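Side-chain contacts in xylulokinase (Brucella ovis, PDB 5VM1), which probably phosphorylates D-xylulose to D-xylulose 5-phosphate with ATP, as a member of the FGGY family of carbohydrate kinases: residues 309-314 / 356-361; 437-442 / 453-458; 59-64 / 226-231. All coordinates share one frame; numbering follows the deposited sequence.

Contact 1: 309-314 / 356-361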
ATOM      1  N   GLU A 309       5.539 -15.538 -10.900  1.00 41.38           N
ATOM      2  CA  GLU A 309       5.352 -15.202 -12.309  1.00 34.68           C
ATOM      3  C   GLU A 309       6.660 -15.356 -13.069  1.00 33.82           C
ATOM      4  O   GLU A 309       6.690 -15.936 -14.159  1.00 39.31           O
ATOM      5  CB  GLU A 309       4.808 -13.773 -12.459  1.00 37.53           C
ATOM      6  CG  GLU A 309       3.313 -13.661 -12.669  1.00 54.42           C
ATOM      7  CD  GLU A 309       2.704 -12.456 -11.929  1.00 72.14           C
ATOM      8  OE1 GLU A 309       3.293 -11.345 -12.004  1.00 79.00           O
ATOM      9  OE2 GLU A 309       1.645 -12.628 -11.266  1.00 64.19           O
ATOM     10  N   TRP A 310       7.761 -14.844 -12.508  1.00 32.08           N
ATOM     11  CA  TRP A 310       9.037 -14.967 -13.198  1.00 42.31           C
ATOM     12  C   TRP A 310       9.362 -16.429 -13.493  1.00 48.84           C
ATOM     13  O   TRP A 310       9.656 -16.789 -14.642  1.00 48.96           O
ATOM     14  CB  TRP A 310      10.171 -14.335 -12.390  1.00 40.05           C
ATOM     15  CG  TRP A 310      11.508 -14.675 -13.039  1.00 38.74           C
ATOM     16  CD1 TRP A 310      12.059 -14.076 -14.135  1.00 34.73           C
ATOM     17  CD2 TRP A 310      12.427 -15.707 -12.643  1.00 38.04           C
ATOM     18  NE1 TRP A 310      13.257 -14.674 -14.454  1.00 32.83           N
ATOM     19  CE2 TRP A 310      13.510 -15.674 -13.559  1.00 41.55           C
ATOM     20  CE3 TRP A 310      12.444 -16.652 -11.605  1.00 30.14           C
ATOM     21  CZ2 TRP A 310      14.609 -16.552 -13.471  1.00 44.89           C
ATOM     22  CZ3 TRP A 310      13.537 -17.522 -11.511  1.00 31.54           C
ATOM     23  CH2 TRP A 310      14.607 -17.464 -12.445  1.00 33.90           C
ATOM     24  N   TYR A 311       9.260 -17.300 -12.475  1.00 31.88           N
ATOM     25  CA  TYR A 311       9.596 -18.707 -12.665  1.00 32.58           C
ATOM     26  C   TYR A 311       8.670 -19.382 -13.675  1.00 45.15           C
ATOM     27  O   TYR A 311       9.112 -20.235 -14.465  1.00 43.65           O
ATOM     28  CB  TYR A 311       9.577 -19.430 -11.326  1.00 31.57           C
ATOM     29  CG  TYR A 311       9.827 -20.916 -11.424  1.00 32.41           C
ATOM     30  CD1 TYR A 311      11.050 -21.418 -11.865  1.00 37.89           C
ATOM     31  CD2 TYR A 311       8.851 -21.822 -11.038  1.00 33.03           C
ATOM     32  CE1 TYR A 311      11.264 -22.794 -11.946  1.00 43.90           C
ATOM     33  CE2 TYR A 311       9.049 -23.171 -11.122  1.00 33.97           C
ATOM     34  CZ  TYR A 311      10.245 -23.662 -11.572  1.00 46.14           C
ATOM     35  OH  TYR A 311      10.400 -25.030 -11.637  1.00 51.66           O
ATOM     36  N   SER A 312       7.384 -19.011 -13.672  1.00 36.25           N
ATOM     37  CA  SER A 312       6.448 -19.622 -14.610  1.00 42.86           C
ATOM     38  C   SER A 312       6.787 -19.257 -16.049  1.00 44.31           C
ATOM     39  O   SER A 312       6.742 -20.123 -16.936  1.00 46.04           O
ATOM     40  CB  SER A 312       5.010 -19.233 -14.276  1.00 43.86           C
ATOM     41  OG  SER A 312       4.836 -17.852 -14.391  1.00 52.20           O
ATOM     42  N   LYS A 313       7.189 -18.004 -16.305  1.00 39.08           N
ATOM     43  CA  LYS A 313       7.592 -17.661 -17.668  1.00 39.73           C
ATOM     44  C   LYS A 313       8.817 -18.471 -18.092  1.00 50.03           C
ATOM     45  O   LYS A 313       8.907 -18.896 -19.257  1.00 42.14           O
ATOM     46  CB  LYS A 313       7.865 -16.157 -17.797  1.00 39.25           C
ATOM     47  CG  LYS A 313       6.668 -15.254 -17.433  1.00 69.73           C
ATOM     48  CD  LYS A 313       7.036 -13.752 -17.450  1.00 70.18           C
ATOM     49  CE  LYS A 313       5.884 -12.848 -17.944  1.00 65.26           C
ATOM     50  NZ  LYS A 313       4.994 -12.279 -16.875  1.00 61.14           N
ATOM     51  N   ILE A 314       9.727 -18.759 -17.153  1.00 38.35           N
ATOM     52  CA  ILE A 314      10.869 -19.613 -17.478  1.00 44.33           C
ATOM     53  C   ILE A 314      10.389 -20.995 -17.893  1.00 41.49           C
ATOM     54  O   ILE A 314      10.605 -21.428 -19.029  1.00 53.54           O
ATOM     55  CB  ILE A 314      11.838 -19.707 -16.284  1.00 51.58           C
ATOM     56  CG1 ILE A 314      12.501 -18.344 -15.976  1.00 41.64           C
ATOM     57  CG2 ILE A 314      12.839 -20.856 -16.498  1.00 37.36           C
ATOM     58  CD1 ILE A 314      13.341 -17.780 -17.104  1.00 37.00           C
ATOM     59  N   GLY A 356      18.460 -12.636  -7.390  1.00 32.52           N
ATOM     60  CA  GLY A 356      17.831 -13.888  -7.058  1.00 30.16           C
ATOM     61  C   GLY A 356      18.764 -15.060  -7.258  1.00 28.28           C
ATOM     62  O   GLY A 356      19.765 -14.975  -7.971  1.00 36.77           O
ATOM     63  N   SER A 357      18.389 -16.182  -6.650  1.00 28.85           N
ATOM     64  CA  SER A 357      19.238 -17.363  -6.643  1.00 26.27           C
ATOM     65  C   SER A 357      18.431 -18.615  -6.345  1.00 39.95           C
ATOM     66  O   SER A 357      17.581 -18.614  -5.451  1.00 50.40           O
ATOM     67  CB  SER A 357      20.336 -17.229  -5.587  1.00 26.17           C
ATOM     68  OG  SER A 357      21.085 -18.422  -5.499  1.00 36.24           O
ATOM     69  N   PHE A 358      18.761 -19.689  -7.057  1.00 43.07           N
ATOM     70  CA  PHE A 358      18.440 -21.052  -6.659  1.00 36.54           C
ATOM     71  C   PHE A 358      19.728 -21.678  -6.152  1.00 37.51           C
ATOM     72  O   PHE A 358      20.777 -21.525  -6.778  1.00 40.98           O
ATOM     73  CB  PHE A 358      17.931 -21.897  -7.831  1.00 39.13           C
ATOM     74  CG  PHE A 358      16.495 -21.687  -8.162  1.00 33.94           C
ATOM     75  CD1 PHE A 358      15.507 -22.175  -7.326  1.00 34.80           C
ATOM     76  CD2 PHE A 358      16.124 -21.054  -9.347  1.00 31.06           C
ATOM     77  CE1 PHE A 358      14.141 -21.992  -7.634  1.00 32.97           C
ATOM     78  CE2 PHE A 358      14.775 -20.879  -9.671  1.00 32.98           C
ATOM     79  CZ  PHE A 358      13.784 -21.350  -8.799  1.00 32.80           C
ATOM     80  N   CYS A 359      19.652 -22.383  -5.027  1.00 42.51           N
ATOM     81  CA  CYS A 359      20.795 -23.118  -4.491  1.00 45.73           C
ATOM     82  C   CYS A 359      20.331 -24.517  -4.129  1.00 42.60           C
ATOM     83  O   CYS A 359      19.135 -24.804  -4.072  1.00 44.95           O
ATOM     84  CB  CYS A 359      21.451 -22.453  -3.263  1.00 36.60           C
ATOM     85  SG  CYS A 359      22.469 -21.018  -3.687  1.00 47.28           S
ATOM     86  N   GLY A 360      21.297 -25.405  -3.956  1.00 34.19           N
ATOM     87  CA  GLY A 360      20.961 -26.770  -3.641  1.00 47.33           C
ATOM     88  C   GLY A 360      20.425 -27.580  -4.787  1.00 51.30           C
ATOM     89  O   GLY A 360      19.758 -28.586  -4.552  1.00 63.81           O
ATOM     90  N   LEU A 361      20.699 -27.177  -6.025  1.00 41.08           N
ATOM     91  CA  LEU A 361      20.159 -27.901  -7.162  1.00 38.32           C
ATOM     92  C   LEU A 361      20.790 -29.280  -7.273  1.00 39.57           C
ATOM     93  O   LEU A 361      22.003 -29.448  -7.149  1.00 41.06           O
ATOM     94  CB  LEU A 361      20.354 -27.121  -8.464  1.00 36.30           C
ATOM     95  CG  LEU A 361      19.754 -25.725  -8.562  1.00 34.07           C
ATOM     96  CD1 LEU A 361      20.222 -25.066  -9.854  1.00 34.30           C
ATOM     97  CD2 LEU A 361      18.216 -25.728  -8.431  1.00 35.10           C
TER

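Contact 2: 437-442 / 453-458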
ATOM      1  N   ALA A 437     -12.173   2.956   2.288  1.00 33.44           N
ATOM      2  CA  ALA A 437     -12.610   4.306   1.988  1.00 34.43           C
ATOM      3  C   ALA A 437     -14.099   4.485   2.316  1.00 40.47           C
ATOM      4  O   ALA A 437     -14.486   5.447   2.983  1.00 40.36           O
ATOM      5  CB  ALA A 437     -12.296   4.615   0.523  1.00 34.59           C
ATOM      6  N   ALA A 438     -14.948   3.541   1.907  1.00 42.29           N
ATOM      7  CA  ALA A 438     -16.355   3.637   2.286  1.00 37.73           C
ATOM      8  C   ALA A 438     -16.503   3.692   3.800  1.00 37.96           C
ATOM      9  O   ALA A 438     -17.208   4.556   4.333  1.00 40.34           O
ATOM     10  CB  ALA A 438     -17.137   2.454   1.723  1.00 38.37           C
ATOM     11  N   ARG A 439     -15.784   2.819   4.508  1.00 39.62           N
ATOM     12  CA  ARG A 439     -15.802   2.826   5.965  1.00 37.53           C
ATOM     13  C   ARG A 439     -15.351   4.167   6.535  1.00 44.96           C
ATOM     14  O   ARG A 439     -15.956   4.672   7.487  1.00 49.51           O
ATOM     15  CB  ARG A 439     -14.928   1.695   6.498  1.00 36.60           C
ATOM     16  CG  ARG A 439     -15.616   0.361   6.534  1.00 38.23           C
ATOM     17  CD  ARG A 439     -14.703  -0.705   7.082  1.00 37.62           C
ATOM     18  NE  ARG A 439     -15.472  -1.744   7.742  1.00 45.55           N
ATOM     19  CZ  ARG A 439     -14.933  -2.784   8.358  1.00 48.98           C
ATOM     20  NH1 ARG A 439     -13.618  -2.932   8.394  1.00 48.54           N
ATOM     21  NH2 ARG A 439     -15.709  -3.667   8.949  1.00 45.74           N
ATOM     22  N   LEU A 440     -14.295   4.770   5.970  1.00 40.02           N
ATOM     23  CA  LEU A 440     -13.868   6.067   6.483  1.00 37.35           C
ATOM     24  C   LEU A 440     -14.948   7.119   6.228  1.00 44.86           C
ATOM     25  O   LEU A 440     -15.239   7.954   7.096  1.00 44.54           O
ATOM     26  CB  LEU A 440     -12.524   6.464   5.862  1.00 36.29           C
ATOM     27  CG  LEU A 440     -11.294   5.667   6.352  1.00 38.32           C
ATOM     28  CD1 LEU A 440     -10.019   5.922   5.548  1.00 34.16           C
ATOM     29  CD2 LEU A 440     -11.012   5.892   7.825  1.00 37.67           C
ATOM     30  N   GLY A 441     -15.625   7.032   5.087  1.00 43.91           N
ATOM     31  CA  GLY A 441     -16.753   7.912   4.857  1.00 40.48           C
ATOM     32  C   GLY A 441     -17.857   7.700   5.874  1.00 46.60           C
ATOM     33  O   GLY A 441     -18.452   8.666   6.360  1.00 44.61           O
ATOM     34  N   LEU A 442     -18.111   6.438   6.255  1.00 46.94           N
ATOM     35  CA  LEU A 442     -19.134   6.178   7.272  1.00 46.47           C
ATOM     36  C   LEU A 442     -18.717   6.759   8.612  1.00 56.51           C
ATOM     37  O   LEU A 442     -19.548   7.295   9.353  1.00 61.37           O
ATOM     38  CB  LEU A 442     -19.398   4.674   7.409  1.00 45.48           C
ATOM     39  CG  LEU A 442     -20.423   4.105   8.415  1.00 50.77           C
ATOM     40  CD1 LEU A 442     -20.842   2.721   7.967  1.00 48.75           C
ATOM     41  CD2 LEU A 442     -19.961   4.035   9.875  1.00 50.77           C
ATOM     42  N   ILE A 453     -16.001   0.684  13.847  1.00 51.51           N
ATOM     43  CA  ILE A 453     -16.457   0.517  12.468  1.00 55.75           C
ATOM     44  C   ILE A 453     -15.549  -0.427  11.686  1.00 46.93           C
ATOM     45  O   ILE A 453     -16.020  -1.329  10.992  1.00 41.15           O
ATOM     46  CB  ILE A 453     -16.567   1.899  11.790  1.00 53.82           C
ATOM     47  CG1 ILE A 453     -17.542   2.776  12.574  1.00 52.07           C
ATOM     48  CG2 ILE A 453     -17.027   1.751  10.368  1.00 50.20           C
ATOM     49  CD1 ILE A 453     -18.862   2.113  12.871  1.00 48.98           C
ATOM     50  N   CYS A 454     -14.236  -0.248  11.799  1.00 45.29           N
ATOM     51  CA  CYS A 454     -13.255  -1.003  11.020  1.00 38.21           C
ATOM     52  C   CYS A 454     -13.001  -2.371  11.654  1.00 38.72           C
ATOM     53  O   CYS A 454     -11.949  -2.647  12.232  1.00 46.85           O
ATOM     54  CB  CYS A 454     -11.969  -0.207  10.902  1.00 39.25           C
ATOM     55  SG  CYS A 454     -12.154   1.357  10.036  1.00 42.63           S
ATOM     56  N   THR A 455     -13.986  -3.271  11.479  1.00 39.66           N
ATOM     57  CA  THR A 455     -13.989  -4.623  12.020  1.00 40.64           C
ATOM     58  C   THR A 455     -13.345  -5.595  11.034  1.00 42.36           C
ATOM     59  O   THR A 455     -13.308  -5.341   9.822  1.00 41.10           O
ATOM     60  CB  THR A 455     -15.427  -5.083  12.329  1.00 51.84           C
ATOM     61  OG1 THR A 455     -16.230  -5.061  11.144  1.00 55.08           O
ATOM     62  CG2 THR A 455     -16.100  -4.197  13.401  1.00 56.16           C
ATOM     63  N   PRO A 456     -12.783  -6.703  11.515  1.00 45.84           N
ATOM     64  CA  PRO A 456     -12.247  -7.706  10.585  1.00 38.26           C
ATOM     65  C   PRO A 456     -13.379  -8.398   9.850  1.00 39.21           C
ATOM     66  O   PRO A 456     -14.528  -8.418  10.326  1.00 59.27           O
ATOM     67  CB  PRO A 456     -11.496  -8.681  11.508  1.00 38.97           C
ATOM     68  CG  PRO A 456     -12.137  -8.501  12.861  1.00 41.30           C
ATOM     69  CD  PRO A 456     -12.546  -7.044  12.929  1.00 41.11           C
ATOM     70  N   PRO A 457     -13.122  -8.928   8.664  1.00 44.12           N
ATOM     71  CA  PRO A 457     -14.165  -9.673   7.949  1.00 42.85           C
ATOM     72  C   PRO A 457     -14.328 -11.060   8.541  1.00 41.19           C
ATOM     73  O   PRO A 457     -13.537 -11.510   9.363  1.00 48.34           O
ATOM     74  CB  PRO A 457     -13.640  -9.736   6.512  1.00 42.81           C
ATOM     75  CG  PRO A 457     -12.146  -9.606   6.661  1.00 40.59           C
ATOM     76  CD  PRO A 457     -11.931  -8.691   7.828  1.00 40.62           C
ATOM     77  N   GLN A 458     -15.396 -11.724   8.143  1.00 43.01           N
ATOM     78  CA  GLN A 458     -15.549 -13.103   8.581  1.00 51.30           C
ATOM     79  C   GLN A 458     -14.483 -13.985   7.926  1.00 46.99           C
ATOM     80  O   GLN A 458     -14.119 -13.806   6.760  1.00 42.27           O
ATOM     81  CB  GLN A 458     -16.956 -13.618   8.288  1.00 56.69           C
ATOM     82  CG  GLN A 458     -17.976 -13.061   9.269  1.00 60.59           C
ATOM     83  CD  GLN A 458     -19.360 -13.609   9.063  1.00 71.09           C
ATOM     84  OE1 GLN A 458     -19.726 -13.998   7.952  1.00 83.45           O
ATOM     85  NE2 GLN A 458     -20.145 -13.649  10.134  1.00 67.61           N
TER

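Contact 3: 59-64 / 226-231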
ATOM      1  N   ALA A  59     -12.244   9.184 -15.075  1.00 59.45           N
ATOM      2  CA  ALA A  59     -12.460   7.816 -14.610  1.00 56.65           C
ATOM      3  C   ALA A  59     -13.404   7.788 -13.415  1.00 59.92           C
ATOM      4  O   ALA A  59     -14.298   6.937 -13.329  1.00 55.83           O
ATOM      5  CB  ALA A  59     -11.117   7.177 -14.242  1.00 42.33           C
ATOM      6  N   CYS A  60     -13.235   8.733 -12.499  1.00 64.54           N
ATOM      7  CA  CYS A  60     -14.101   8.817 -11.336  1.00 60.30           C
ATOM      8  C   CYS A  60     -15.524   9.209 -11.737  1.00 62.58           C
ATOM      9  O   CYS A  60     -16.498   8.671 -11.197  1.00 59.07           O
ATOM     10  CB  CYS A  60     -13.482   9.800 -10.342  1.00 57.93           C
ATOM     11  SG  CYS A  60     -14.221   9.780  -8.730  1.00 64.52           S
ATOM     12  N   ARG A  61     -15.662  10.147 -12.681  1.00 61.07           N
ATOM     13  CA  ARG A  61     -16.981  10.501 -13.196  1.00 51.73           C
ATOM     14  C   ARG A  61     -17.642   9.319 -13.882  1.00 53.92           C
ATOM     15  O   ARG A  61     -18.867   9.148 -13.813  1.00 58.70           O
ATOM     16  CB  ARG A  61     -16.870  11.665 -14.182  1.00 57.15           C
ATOM     17  CG  ARG A  61     -16.836  13.036 -13.554  1.00 56.04           C
ATOM     18  CD  ARG A  61     -17.448  14.058 -14.481  1.00 59.49           C
ATOM     19  NE  ARG A  61     -18.206  15.070 -13.749  1.00 66.85           N
ATOM     20  CZ  ARG A  61     -17.734  16.276 -13.440  1.00 70.93           C
ATOM     21  NH1 ARG A  61     -18.500  17.143 -12.769  1.00 55.16           N
ATOM     22  NH2 ARG A  61     -16.495  16.610 -13.805  1.00 64.37           N
ATOM     23  N   THR A  62     -16.847   8.502 -14.567  1.00 55.73           N
ATOM     24  CA  THR A  62     -17.385   7.330 -15.243  1.00 54.31           C
ATOM     25  C   THR A  62     -17.969   6.364 -14.229  1.00 55.15           C
ATOM     26  O   THR A  62     -19.111   5.912 -14.368  1.00 68.11           O
ATOM     27  CB  THR A  62     -16.277   6.659 -16.070  1.00 56.78           C
ATOM     28  OG1 THR A  62     -16.044   7.407 -17.272  1.00 62.42           O
ATOM     29  CG2 THR A  62     -16.614   5.206 -16.421  1.00 48.50           C
ATOM     30  N   ALA A  63     -17.213   6.074 -13.171  1.00 47.58           N
ATOM     31  CA  ALA A  63     -17.675   5.111 -12.177  1.00 52.59           C
ATOM     32  C   ALA A  63     -18.812   5.671 -11.319  1.00 50.70           C
ATOM     33  O   ALA A  63     -19.727   4.931 -10.949  1.00 54.47           O
ATOM     34  CB  ALA A  63     -16.500   4.654 -11.309  1.00 48.20           C
ATOM     35  N   ILE A  64     -18.797   6.968 -11.000  1.00 52.59           N
ATOM     36  CA  ILE A  64     -19.888   7.527 -10.199  1.00 53.86           C
ATOM     37  C   ILE A  64     -21.202   7.472 -10.959  1.00 57.65           C
ATOM     38  O   ILE A  64     -22.193   6.926 -10.461  1.00 62.51           O
ATOM     39  CB  ILE A  64     -19.587   8.969  -9.768  1.00 55.93           C
ATOM     40  CG1 ILE A  64     -18.541   9.008  -8.661  1.00 55.26           C
ATOM     41  CG2 ILE A  64     -20.873   9.657  -9.315  1.00 51.69           C
ATOM     42  CD1 ILE A  64     -18.150  10.419  -8.301  1.00 48.87           C
ATOM     43  N   ALA A 226     -23.265  18.110  -5.743  1.00 84.97           N
ATOM     44  CA  ALA A 226     -24.383  17.563  -4.979  1.00 91.38           C
ATOM     45  C   ALA A 226     -25.668  17.537  -5.800  1.00 96.23           C
ATOM     46  O   ALA A 226     -26.505  16.645  -5.613  1.00103.36           O
ATOM     47  CB  ALA A 226     -24.590  18.366  -3.693  1.00 90.51           C
ATOM     48  N   ALA A 227     -25.843  18.499  -6.708  1.00 87.37           N
ATOM     49  CA  ALA A 227     -27.014  18.518  -7.572  1.00 87.56           C
ATOM     50  C   ALA A 227     -26.821  17.712  -8.846  1.00 80.70           C
ATOM     51  O   ALA A 227     -27.802  17.229  -9.418  1.00 84.03           O
ATOM     52  CB  ALA A 227     -27.382  19.961  -7.942  1.00 88.71           C
ATOM     53  N   GLU A 228     -25.580  17.562  -9.309  1.00 85.27           N
ATOM     54  CA  GLU A 228     -25.342  16.832 -10.548  1.00 86.13           C
ATOM     55  C   GLU A 228     -25.727  15.365 -10.407  1.00 85.03           C
ATOM     56  O   GLU A 228     -26.133  14.733 -11.394  1.00 81.94           O
ATOM     57  CB  GLU A 228     -23.875  16.987 -10.955  1.00 83.83           C
ATOM     58  CG  GLU A 228     -23.497  16.365 -12.292  1.00 91.37           C
ATOM     59  CD  GLU A 228     -22.056  16.669 -12.675  1.00 92.47           C
ATOM     60  OE1 GLU A 228     -21.660  17.849 -12.592  1.00 90.18           O
ATOM     61  OE2 GLU A 228     -21.310  15.726 -13.027  1.00 91.45           O
ATOM     62  N   TRP A 229     -25.631  14.821  -9.188  1.00 86.19           N
ATOM     63  CA  TRP A 229     -26.013  13.448  -8.867  1.00 88.46           C
ATOM     64  C   TRP A 229     -27.240  13.388  -7.957  1.00 91.96           C
ATOM     65  O   TRP A 229     -27.631  12.297  -7.515  1.00 89.64           O
ATOM     66  CB  TRP A 229     -24.834  12.715  -8.216  1.00 79.12           C
ATOM     67  CG  TRP A 229     -23.563  12.835  -9.001  1.00 76.92           C
ATOM     68  CD1 TRP A 229     -23.434  12.765 -10.357  1.00 80.89           C
ATOM     69  CD2 TRP A 229     -22.245  13.080  -8.486  1.00 74.71           C
ATOM     70  NE1 TRP A 229     -22.124  12.937 -10.718  1.00 86.37           N
ATOM     71  CE2 TRP A 229     -21.370  13.132  -9.589  1.00 80.10           C
ATOM     72  CE3 TRP A 229     -21.721  13.254  -7.201  1.00 60.59           C
ATOM     73  CZ2 TRP A 229     -19.992  13.354  -9.448  1.00 68.41           C
ATOM     74  CZ3 TRP A 229     -20.364  13.474  -7.062  1.00 58.01           C
ATOM     75  CH2 TRP A 229     -19.512  13.524  -8.181  1.00 59.28           C
ATOM     76  N   SER A 230     -27.849  14.541  -7.669  1.00 91.20           N
ATOM     77  CA  SER A 230     -29.031  14.664  -6.817  1.00 89.77           C
ATOM     78  C   SER A 230     -28.763  14.086  -5.424  1.00 86.75           C
ATOM     79  O   SER A 230     -29.243  13.021  -5.049  1.00 87.44           O
ATOM     80  CB  SER A 230     -30.249  14.011  -7.477  1.00 89.90           C
ATOM     81  OG  SER A 230     -30.784  14.858  -8.480  1.00 96.03           O
ATOM     82  N   LEU A 231     -27.978  14.836  -4.661  1.00 81.64           N
ATOM     83  CA  LEU A 231     -27.671  14.467  -3.288  1.00 77.27           C
ATOM     84  C   LEU A 231     -28.668  15.132  -2.342  1.00 81.75           C
ATOM     85  O   LEU A 231     -28.871  16.355  -2.389  1.00 75.36           O
ATOM     86  CB  LEU A 231     -26.235  14.858  -2.939  1.00 75.47           C
TER

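Contact 1: 309-314 / 356-361
Phe358 reaches from the short strand 357-359 to Trp310 and Tyr311 on helix 305-315, forming a small aromatic cluster in the C-terminal half of this FGGY kinase. Its strand pairs antiparallel with 337-339, through backbone bonds of Ser357 with Leu339 and of Cys359 with Thr337, so the contact joins a two-stranded ribbon to a helix. The backbones stay well apart, the CA atoms of Tyr311 and Phe358 being 10.9 Å from each other; large aromatic side chains bridge the gap. Tyr311 and Phe358 make an offset edge-to-face pair, with centroids 6.0 Å apart and planes at 63°, the edge of Phe358 directed at the tyrosine face. Tyr311 is buried, touches Leu370 and Thr371 of helix 367-390, and has its OH hydrogen-bonded to Arg367 O. Phe358 packs on Leu370 and Val374 of that same helix, so that Tyr311 and Phe358 share Leu370; it also meets the ring of Phe338. Trp310 adds a plain apolar contact. With CG anti to the backbone N (chi1 171°), Trp310 swings its six-membered ring toward the strand, and its edge atom CZ3 lies 4.0 Å from Phe358 CE2.

Contact 2: 437-442 / 453-458
Arg439 and Cys454 lie opposite each other with CA atoms 6.8 Å apart, where the chain leaving helix 450-453 folds into an inverse gamma turn centred on Cys454 and closed by Thr455 N to Ile453 O at 2.9 Å. The arginine reaches this turn from helix 433-446 on a chain extended from CG to NE and grips one backbone oxygen end-on. Arg439 NH1 bonds to Thr455 O at 2.8 Å, in the carbonyl plane and on a lone pair; Arg439 NH2 reaches the same Thr455 O at 3.1 Å, from a direction tilted 28° from that plane. A weak bond from Arg439 NH2 to Thr455 OG1, 2.7 Å long but poorly angled, adds to the grip. The turn also lies across one face of the guanidinium, which has Ile453 O and Cys454 CA above it, toward its rim. Beside this polar end, Leu442 CD2 packs against the branches of Ile453, 3.7 Å from Ile453 CD1. Arg439 NE bonds to Gln29 OE1 and NH1 also to Cys249 O, carrying the link to the turn between strands 19-26 and 31-38 and to helix 243-251. The bonds of this buried guanidinium go to neutral oxygens, whose dipoles would probably stabilise its positive charge, and one guanidinium fastens parts of the chain that are far apart in sequence.

Contact 3: 59-64 / 226-231
Ile64 lies over the indole of Trp229 where helix 53-70 meets the C-terminal end of helix 223-228, both in the N-terminal half of the FGGY kinase. A Schellman motif ends the shorter helix: Ser230, with positive phi, is its C-prime residue, and Leu231 N returns to Ala226 O while Ser230 N makes a weak bond to Ala227 O. Trp229, at this turn, carries the tightly packed part of the contact. Ile64 CG2, anti to the backbone N, sits over one face of the indole in a CH-pi contact, 3.7 Å from the centroid of the five-membered ring and 18° off its normal. The longer branch ends on the same side, beyond the outer rim of the six-membered ring, with Ile64 CD1 3.4 Å from Trp229 CH2. On the opposite face lies Glu228 CB, offset toward the rim and 4.3 Å above the plane. Trp168 of helix 161-170 touches both Trp229 and Arg61, closing a three-helix junction, while Ala59, Cys60 and Ala63 of helix 53-70 rest on strand 19-26.

The outer side is polar and looser. Glu228, exposed to solvent, its CG anti to the backbone N (chi1 -176°) and the chain straight beyond it, brings its carboxylate to the edge of the Arg61 guanidinium, which arrives on a chain bent at chi3. The two flat groups are nearly coplanar, 14° apart, and form a side-on salt bridge whose bonds are all rather long. NH1 contacts both oxygens, its bond to OE1 being the more tilted from the guanidinium plane. Glu228 OE2 receives two donors on its syn side, Arg61 NE at 3.3 Å and Arg61 NH1 at 3.2 Å.

Along the chain the contacts follow in series, contact 3 first, then contact 1, then contact 2. Contact 3 belongs to the N-terminal half, with its helix 53-70 packed on the six-stranded sheet; contact 1 lies in the C-terminal half. The centres of contacts 1 and 3 are about 47 Å apart, on opposite sides of the chain's centre. Contact 2 is nearer contact 3, about 22 Å between centres, than contact 1, at about 39 Å. Its second segment leads into edge strand 459-463 of the seven-stranded sheet, yet its arginine bonds to residues of the N-terminal half. None touches another: two sit within separate halves of this two-domain, actin-like kinase, while contact 2 ties the halves together.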